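Local structure of uncharacterized protein (Pseudomonas aeruginosa, 4O5P) at residues A[752-755]-A[756-759]; A[299-302]-A[303-307]. The protein is a type VI secretion effector that probably hydrolyses membrane phospholipids. One frame throughout, in Å; residues are numbered along the deposited sequence.

Interaction 1 (A[752-755]-A[756-759])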
loop_
_atom_site.group_PDB
_atom_site.type_symbol
_atom_site.label_atom_id
_atom_site.label_comp_id
_atom_site.label_asym_id
_atom_site.label_seq_id
_atom_site.Cartn_x
_atom_site.Cartn_y
_atom_site.Cartn_z
ATOM N N ALA A 752 -26.734 7.904 -14.289
ATOM C CA ALA A 752 -25.564 7.373 -14.975
ATOM C C ALA A 752 -25.623 7.642 -16.467
ATOM O O ALA A 752 -26.710 7.692 -17.060
ATOM C CB ALA A 752 -25.430 5.871 -14.719
ATOM N N PHE A 753 -24.451 7.800 -17.074
ATOM C CA PHE A 753 -24.379 7.985 -18.518
ATOM C C PHE A 753 -23.127 7.330 -19.097
ATOM O O PHE A 753 -22.181 7.012 -18.377
ATOM C CB PHE A 753 -24.418 9.481 -18.862
ATOM C CG PHE A 753 -23.355 10.289 -18.175
ATOM C CD1 PHE A 753 -23.573 10.807 -16.907
ATOM C CD2 PHE A 753 -22.140 10.532 -18.795
ATOM C CE1 PHE A 753 -22.598 11.550 -16.271
ATOM C CE2 PHE A 753 -21.162 11.281 -18.170
ATOM C CZ PHE A 753 -21.382 11.782 -16.907
ATOM N N ASP A 754 -23.129 7.113 -20.404
ATOM C CA ASP A 754 -21.932 6.693 -21.111
ATOM C C ASP A 754 -21.024 7.913 -21.299
ATOM O O ASP A 754 -21.470 8.941 -21.814
ATOM C CB ASP A 754 -22.341 6.109 -22.468
ATOM C CG ASP A 754 -21.166 5.802 -23.354
ATOM O OD1 ASP A 754 -20.086 5.490 -22.821
ATOM O OD2 ASP A 754 -21.320 5.850 -24.600
ATOM N N PRO A 755 -19.750 7.815 -20.873
ATOM C CA PRO A 755 -18.818 8.946 -21.004
ATOM C C PRO A 755 -18.506 9.289 -22.468
ATOM O O PRO A 755 -18.275 10.454 -22.796
ATOM C CB PRO A 755 -17.545 8.425 -20.327
ATOM C CG PRO A 755 -17.995 7.357 -19.410
ATOM C CD PRO A 755 -19.163 6.706 -20.095
ATOM N N LEU A 756 -18.479 8.280 -23.332
ATOM C CA LEU A 756 -18.119 8.496 -24.732
ATOM C C LEU A 756 -19.170 9.279 -25.517
ATOM O O LEU A 756 -18.827 10.148 -26.317
ATOM C CB LEU A 756 -17.833 7.168 -25.432
ATOM C CG LEU A 756 -16.723 6.314 -24.812
ATOM C CD1 LEU A 756 -16.304 5.225 -25.783
ATOM C CD2 LEU A 756 -15.540 7.179 -24.435
ATOM N N THR A 757 -20.440 8.960 -25.301
ATOM C CA THR A 757 -21.512 9.552 -26.087
ATOM C C THR A 757 -22.368 10.541 -25.295
ATOM O O THR A 757 -23.065 11.365 -25.884
ATOM C CB THR A 757 -22.427 8.467 -26.629
ATOM O OG1 THR A 757 -23.367 9.035 -27.547
ATOM C CG2 THR A 757 -23.170 7.861 -25.508
ATOM N N GLY A 758 -22.324 10.458 -23.966
ATOM C CA GLY A 758 -23.154 11.314 -23.137
ATOM C C GLY A 758 -24.559 10.777 -22.894
ATOM O O GLY A 758 -25.326 11.361 -22.127
ATOM N N ILE A 759 -24.892 9.657 -23.535
ATOM C CA ILE A 759 -26.242 9.081 -23.470
ATOM C C ILE A 759 -26.570 8.513 -22.085
ATOM O O ILE A 759 -25.715 7.921 -21.427
ATOM C CB ILE A 759 -26.444 8.012 -24.585
ATOM C CG1 ILE A 759 -26.452 8.683 -25.965
ATOM C CG2 ILE A 759 -27.736 7.250 -24.409
ATOM C CD1 ILE A 759 -26.310 7.701 -27.138
#

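Interaction 2 (A[299-302]-A[303-307])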
loop_
_atom_site.group_PDB
_atom_site.type_symbol
_atom_site.label_atom_id
_atom_site.label_comp_id
_atom_site.label_asym_id
_atom_site.label_seq_id
_atom_site.Cartn_x
_atom_site.Cartn_y
_atom_site.Cartn_z
HETATM N N MSE A 299 -9.032 -2.971 -4.064
HETATM C CA MSE A 299 -8.738 -3.716 -5.287
HETATM C C MSE A 299 -9.389 -5.097 -5.159
HETATM O O MSE A 299 -9.511 -5.640 -4.042
HETATM C CB MSE A 299 -7.221 -3.848 -5.483
HETATM C CG MSE A 299 -6.571 -2.558 -5.948
HETATM SE SE MSE A 299 -4.607 -2.569 -5.836
HETATM C CE MSE A 299 -4.286 -0.892 -6.763
ATOM N N ASP A 300 -9.803 -5.666 -6.287
ATOM C CA ASP A 300 -10.576 -6.908 -6.254
ATOM C C ASP A 300 -9.864 -8.054 -5.510
ATOM O O ASP A 300 -10.501 -8.797 -4.745
ATOM C CB ASP A 300 -11.051 -7.325 -7.664
ATOM C CG ASP A 300 -9.917 -7.424 -8.677
ATOM O OD1 ASP A 300 -8.731 -7.487 -8.283
ATOM O OD2 ASP A 300 -10.211 -7.450 -9.894
ATOM N N TRP A 301 -8.548 -8.171 -5.683
ATOM C CA TRP A 301 -7.843 -9.297 -5.059
ATOM C C TRP A 301 -7.765 -9.168 -3.539
ATOM O O TRP A 301 -7.511 -10.157 -2.830
ATOM C CB TRP A 301 -6.451 -9.472 -5.662
ATOM C CG TRP A 301 -5.630 -8.225 -5.698
ATOM C CD1 TRP A 301 -5.437 -7.413 -6.774
ATOM C CD2 TRP A 301 -4.889 -7.646 -4.619
ATOM N NE1 TRP A 301 -4.621 -6.365 -6.434
ATOM C CE2 TRP A 301 -4.264 -6.490 -5.114
ATOM C CE3 TRP A 301 -4.688 -7.999 -3.276
ATOM C CZ2 TRP A 301 -3.467 -5.666 -4.317
ATOM C CZ3 TRP A 301 -3.894 -7.187 -2.489
ATOM C CH2 TRP A 301 -3.286 -6.036 -3.012
ATOM N N ALA A 302 -7.992 -7.945 -3.055
ATOM C CA ALA A 302 -7.846 -7.601 -1.643
ATOM C C ALA A 302 -9.087 -7.899 -0.809
ATOM O O ALA A 302 -8.989 -8.007 0.423
ATOM C CB ALA A 302 -7.468 -6.124 -1.485
ATOM N N ASP A 303 -10.245 -8.001 -1.470
ATOM C CA ASP A 303 -11.493 -8.357 -0.791
ATOM C C ASP A 303 -11.316 -9.681 -0.075
ATOM O O ASP A 303 -10.853 -10.658 -0.677
ATOM C CB ASP A 303 -12.631 -8.462 -1.795
ATOM C CG ASP A 303 -12.993 -7.128 -2.390
ATOM O OD1 ASP A 303 -13.211 -6.174 -1.619
ATOM O OD2 ASP A 303 -13.054 -7.021 -3.628
ATOM N N ASP A 304 -11.653 -9.699 1.211
ATOM C CA ASP A 304 -11.537 -10.900 2.050
ATOM C C ASP A 304 -10.139 -11.521 2.123
ATOM O O ASP A 304 -9.980 -12.643 2.596
ATOM C CB ASP A 304 -12.572 -11.948 1.645
ATOM C CG ASP A 304 -13.998 -11.439 1.782
ATOM O OD1 ASP A 304 -14.209 -10.394 2.448
ATOM O OD2 ASP A 304 -14.912 -12.090 1.232
ATOM N N THR A 305 -9.126 -10.782 1.691
ATOM C CA THR A 305 -7.746 -11.266 1.778
ATOM C C THR A 305 -6.838 -10.368 2.640
ATOM O O THR A 305 -5.641 -10.609 2.767
ATOM C CB THR A 305 -7.138 -11.509 0.378
ATOM O OG1 THR A 305 -7.208 -10.309 -0.397
ATOM C CG2 THR A 305 -7.912 -12.616 -0.352
HETATM N N MSE A 306 -7.403 -9.337 3.250
HETATM C CA MSE A 306 -6.610 -8.507 4.141
HETATM C C MSE A 306 -6.538 -9.127 5.526
HETATM O O MSE A 306 -5.586 -8.905 6.281
HETATM C CB MSE A 306 -7.199 -7.098 4.225
HETATM C CG MSE A 306 -7.107 -6.324 2.901
HETATM SE SE MSE A 306 -5.237 -6.160 2.361
HETATM C CE MSE A 306 -5.205 -7.605 1.062
ATOM N N ARG A 307 -7.583 -9.871 5.866
ATOM C CA ARG A 307 -7.664 -10.575 7.137
ATOM C C ARG A 307 -6.447 -11.485 7.277
ATOM O O ARG A 307 -6.182 -12.299 6.384
ATOM C CB ARG A 307 -8.932 -11.421 7.128
ATOM C CG ARG A 307 -9.300 -12.012 8.448
ATOM C CD ARG A 307 -10.328 -13.139 8.261
ATOM N NE ARG A 307 -10.393 -13.910 9.490
ATOM C CZ ARG A 307 -11.145 -13.571 10.531
ATOM N NH1 ARG A 307 -11.926 -12.489 10.465
ATOM N NH2 ARG A 307 -11.124 -14.318 11.629
HETATM O O HOH W 1 -10.226 -11.954 -3.192
HETATM O O HOH W 2 -10.211 -7.708 3.009
#

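Interaction 1 (A[752-755]-A[756-759])
The chain doubles back between Asp-754 and Ile-759. The directions of 752-755 and 756-759 differ by 144°. The turn is closed by the backbone bond from Asp-754 N to Ile-759 O, 2.9 Å. Inside it, Gly-758 N donates to Asp-754 O at 2.8 Å, four residues back. Pro-755, Leu-756 and Thr-757 have helix-like backbone angles. Gly-758 then takes a positive phi of 86°, where a CB would press on the preceding carbonyl oxygen.

Asp-754 carries most of the side-chain contact. Its CG lies anti to the backbone N (chi1 173°), which carries the carboxylate forward to the backbone N of Leu-756. OD1 accepts a weak bond of 3.3 Å from Leu-756 N. This is an Asx turn with Pro-755 at its middle. Asp-754 is buried, with Val-808 and Gln-812 of helix 803-814 against it. The Phe-753 ring leads away from the turn, but Phe-753 CB lies 3.3 Å from Ile-759 O.

Three helix-like residues and a glycine in the left-handed helical region, between a closing pair, are typical of a four-residue hairpin loop. Here it follows strand 749-753, an outermost strand of a three-stranded antiparallel sheet in the C-terminal family region.

Interaction 2 (A[299-302]-A[303-307])
Thr-305 turns its hydroxyl back onto the carbonyl of Trp-301, while Met-306 bends its methyl against the Trp-301 ring and Ala-302. The loop follows strand 294-299 in the alpha/beta-hydrolase-like region. It is built from two successive type I turns, at 299-302 and 300-303, and a type II turn at 302-305. The second type I turn has only a weak bond, Asp-303 N to Asp-300 O. In the type II turn Thr-305 N donates to Ala-302 O at 3.1 Å.

The indole of Trp-301 has Met-299 CB and Ala-302 CB over one face, both offset toward the rim. Met-306, a selenomethionine, meets the ring obliquely, with CE 3.8 Å from Trp-301 CZ3. The same methyl lies 3.7 Å from Ala-302 CB. Bends at chi2 and chi3 bring it back over that alanine. Farther out, Trp-301 packs on Ala-241, Ala-245 and Trp-249 of helix 238-254. That helix begins within a GxSxG sequence, just after Ser-237, that resembles a nucleophile elbow. The indole approaches this elbow without touching it.

Thr-305 OG1 sits between its own backbone N and carbonyl carbon (chi1 57°), which directs the hydroxyl at Trp-301 O. The bond between them is modelled at 2.5 Å, short enough to make the exact length doubtful. Trp-301 O also accepts a weak bond from water 1, which donates to Asp-303 O as well. Water 2 bridges the next residues: it donates to Ala-302 O at 2.9 Å and accepts from Met-306 N at 3.3 Å.

How the interactions relate
Both contacts are local turns that begin where a strand ends, but they lie in different family regions. Their centres are 31 Å apart and their nearest atoms about 19 Å. Interaction 2 is nearer the middle of the chain, about 12 Å from its centre, and packs on helices 139-162 and 238-254. Interaction 1 is about 32 Å out, beside helix 803-814, with Leu-756 and Gly-758 exposed. Its chemistry is mainly that of backbone bonds and one carboxylate. Interaction 2 adds a hydroxyl, bridging waters and an apolar patch of tryptophan, alanine and selenomethionine. The two share no strand or helix.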